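Local coordinates for 4-alpha-glucanotransferase (Aquifex aeolicus, PDB 1TZ7), which belongs to the 4-alpha-glucanotransferase (amylomaltase) family, enzymes also known as disproportionating enzymes or D-enzymes, and is built around a parallel beta/alpha barrel, at residues E440-V445 with A453-Q458. Residues are numbered along the deposited sequence; the frame is centred on the assembly and turned at random.
Sequences ELIRLV and AIIQMQ
Val445 and Ala453 make the closer of the two apolar touches between helix 437-447 and the strand that follows it, 452-456. The methyl CB of Ala453 faces the helix and meets CG1 of Val445 at 3.7 Å. That branch lies opposite the backbone N (chi1 166°), which carries it out over the strand. Consistent with the small alanine, the CA atoms of Val445 and Ala453 are 6.3 Å apart.

The second touch joins two isoleucines, one helix turn back and two residues further along the strand. Here CG2 of Ile442 meets CD1 of Ile455 at 4.1 Å, and the two side chains lie roughly at right angles to each other. Ile455 reaches across with its long branch, with CD1 anti to CA about CB-CG1 (chi2 162°), whereas Ile442 offers its short one. The CA atoms of Ile442 and Ile455 are 7.2 Å apart, as fits the bulkier pair.

All four touching residues are buried, and the two segments are joined by side-chain packing alone. Leu497 against Ile442 and Ile494 against Ile455 bring helix 491-500 over the same layer, while Val445 also rests on Tyr399.

The strand's backbone bonds to its sheet neighbours: Ala453 and Ile455 to strand 23-27, and Ile454 to Tyr399 and Thr401 on the other flank. Because side chains alternate along the strand, Ile454 turns from the helix while its two neighbours face it. Helix 437-447 runs obliquely back against the strand and is the last of several helices on the way from 397-400 to its parallel neighbour 452-456. This is a beta-alpha-beta crossover with extra helices, here the one leading into the eighth strand of the (beta/alpha)8 barrel, which closes the ring beside the first strand, 23-27.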
loop_
_atom_site.group_PDB
_atom_site.type_symbol
_atom_site.label_atom_id
_atom_site.label_comp_id
_atom_site.label_asym_id
_atom_site.label_seq_id
_atom_site.Cartn_x
_atom_site.Cartn_y
_atom_site.Cartn_z
ATOM N N GLU A 440 19.845 18.456 -1.642
ATOM C CA GLU A 440 19.956 19.176 -0.372
ATOM C C GLU A 440 18.994 18.614 0.663
ATOM O O GLU A 440 19.333 18.509 1.851
ATOM C CB GLU A 440 19.689 20.675 -0.577
ATOM C CG GLU A 440 20.857 21.573 -0.209
ATOM C CD GLU A 440 22.147 21.157 -0.882
ATOM O OE1 GLU A 440 22.992 20.527 -0.212
ATOM O OE2 GLU A 440 22.315 21.459 -2.080
ATOM N N LEU A 441 17.798 18.242 0.216
ATOM C CA LEU A 441 16.763 17.759 1.121
ATOM C C LEU A 441 16.967 16.299 1.458
ATOM O O LEU A 441 16.603 15.856 2.538
ATOM C CB LEU A 441 15.369 17.974 0.510
ATOM C CG LEU A 441 14.940 19.442 0.320
ATOM C CD1 LEU A 441 13.430 19.570 0.309
ATOM C CD2 LEU A 441 15.539 20.335 1.392
ATOM N N ILE A 442 17.552 15.546 0.530
ATOM C CA ILE A 442 17.972 14.183 0.821
ATOM C C ILE A 442 19.010 14.188 1.949
ATOM O O ILE A 442 18.912 13.412 2.886
ATOM C CB ILE A 442 18.542 13.503 -0.444
ATOM C CG1 ILE A 442 17.397 13.081 -1.379
ATOM C CG2 ILE A 442 19.380 12.276 -0.068
ATOM C CD1 ILE A 442 17.836 12.828 -2.814
ATOM N N ARG A 443 19.995 15.080 1.848
ATOM C CA ARG A 443 21.020 15.222 2.892
ATOM C C ARG A 443 20.398 15.539 4.253
ATOM O O ARG A 443 20.805 14.985 5.262
ATOM C CB ARG A 443 22.012 16.313 2.523
ATOM C CG ARG A 443 23.020 15.906 1.468
ATOM C CD ARG A 443 24.005 17.002 1.113
ATOM N NE ARG A 443 24.826 16.653 -0.043
ATOM C CZ ARG A 443 26.014 16.052 0.027
ATOM N NH1 ARG A 443 26.535 15.725 1.204
ATOM N NH2 ARG A 443 26.685 15.779 -1.086
ATOM N N LEU A 444 19.409 16.439 4.265
ATOM C CA LEU A 444 18.734 16.839 5.511
ATOM C C LEU A 444 18.002 15.644 6.149
ATOM O O LEU A 444 18.018 15.466 7.369
ATOM C CB LEU A 444 17.729 17.971 5.231
ATOM C CG LEU A 444 18.059 19.408 5.702
ATOM C CD1 LEU A 444 19.518 19.610 6.007
ATOM C CD2 LEU A 444 17.590 20.412 4.677
ATOM N N VAL A 445 17.364 14.839 5.318
ATOM C CA VAL A 445 16.671 13.661 5.794
ATOM C C VAL A 445 17.685 12.619 6.339
ATOM O O VAL A 445 17.466 12.024 7.391
ATOM C CB VAL A 445 15.805 13.038 4.671
ATOM C CG1 VAL A 445 15.357 11.630 5.043
ATOM C CG2 VAL A 445 14.603 13.923 4.385
ATOM N N ALA A 453 15.209 6.456 7.268
ATOM C CA ALA A 453 15.115 7.534 6.291
ATOM C C ALA A 453 14.737 6.955 4.938
ATOM O O ALA A 453 15.420 6.077 4.427
ATOM C CB ALA A 453 16.421 8.261 6.196
ATOM N N ILE A 454 13.643 7.447 4.362
ATOM C CA ILE A 454 13.117 6.893 3.113
ATOM C C ILE A 454 13.057 7.962 2.039
ATOM O O ILE A 454 12.475 9.024 2.240
ATOM C CB ILE A 454 11.709 6.289 3.338
ATOM C CG1 ILE A 454 11.749 5.227 4.454
ATOM C CG2 ILE A 454 11.166 5.680 2.026
ATOM C CD1 ILE A 454 12.153 3.854 3.987
ATOM N N ILE A 455 13.673 7.672 0.897
ATOM C CA ILE A 455 13.633 8.559 -0.265
ATOM C C ILE A 455 12.636 8.008 -1.281
ATOM O O ILE A 455 12.743 6.862 -1.686
ATOM C CB ILE A 455 15.036 8.633 -0.918
ATOM C CG1 ILE A 455 16.102 8.996 0.127
ATOM C CG2 ILE A 455 15.047 9.639 -2.058
ATOM C CD1 ILE A 455 17.515 8.684 -0.314
ATOM N N GLN A 456 11.675 8.829 -1.702
ATOM C CA GLN A 456 10.828 8.452 -2.829
ATOM C C GLN A 456 11.674 8.383 -4.096
ATOM O O GLN A 456 12.518 9.239 -4.330
ATOM C CB GLN A 456 9.653 9.433 -3.018
ATOM C CG GLN A 456 8.451 8.784 -3.732
ATOM C CD GLN A 456 7.282 9.740 -3.979
ATOM O OE1 GLN A 456 6.220 9.313 -4.441
ATOM N NE2 GLN A 456 7.475 11.018 -3.681
ATOM N N MET A 457 11.445 7.356 -4.903
ATOM C CA MET A 457 12.303 7.081 -6.053
ATOM C C MET A 457 12.367 8.290 -6.980
ATOM O O MET A 457 13.418 8.604 -7.517
ATOM C CB MET A 457 11.798 5.856 -6.821
ATOM C CG MET A 457 12.716 5.415 -7.954
ATOM S SD MET A 457 14.318 4.822 -7.351
ATOM C CE MET A 457 14.950 4.033 -8.814
ATOM N N GLN A 458 11.231 8.973 -7.146
ATOM C CA GLN A 458 11.144 10.145 -8.030
ATOM C C GLN A 458 12.108 11.254 -7.598
ATOM O O GLN A 458 12.605 12.015 -8.434
ATOM C CB GLN A 458 9.708 10.699 -8.045
ATOM C CG GLN A 458 8.695 9.795 -8.738
ATOM C CD GLN A 458 7.922 8.925 -7.759
ATOM O OE1 GLN A 458 8.508 8.319 -6.870
ATOM N NE2 GLN A 458 6.609 8.870 -7.920
#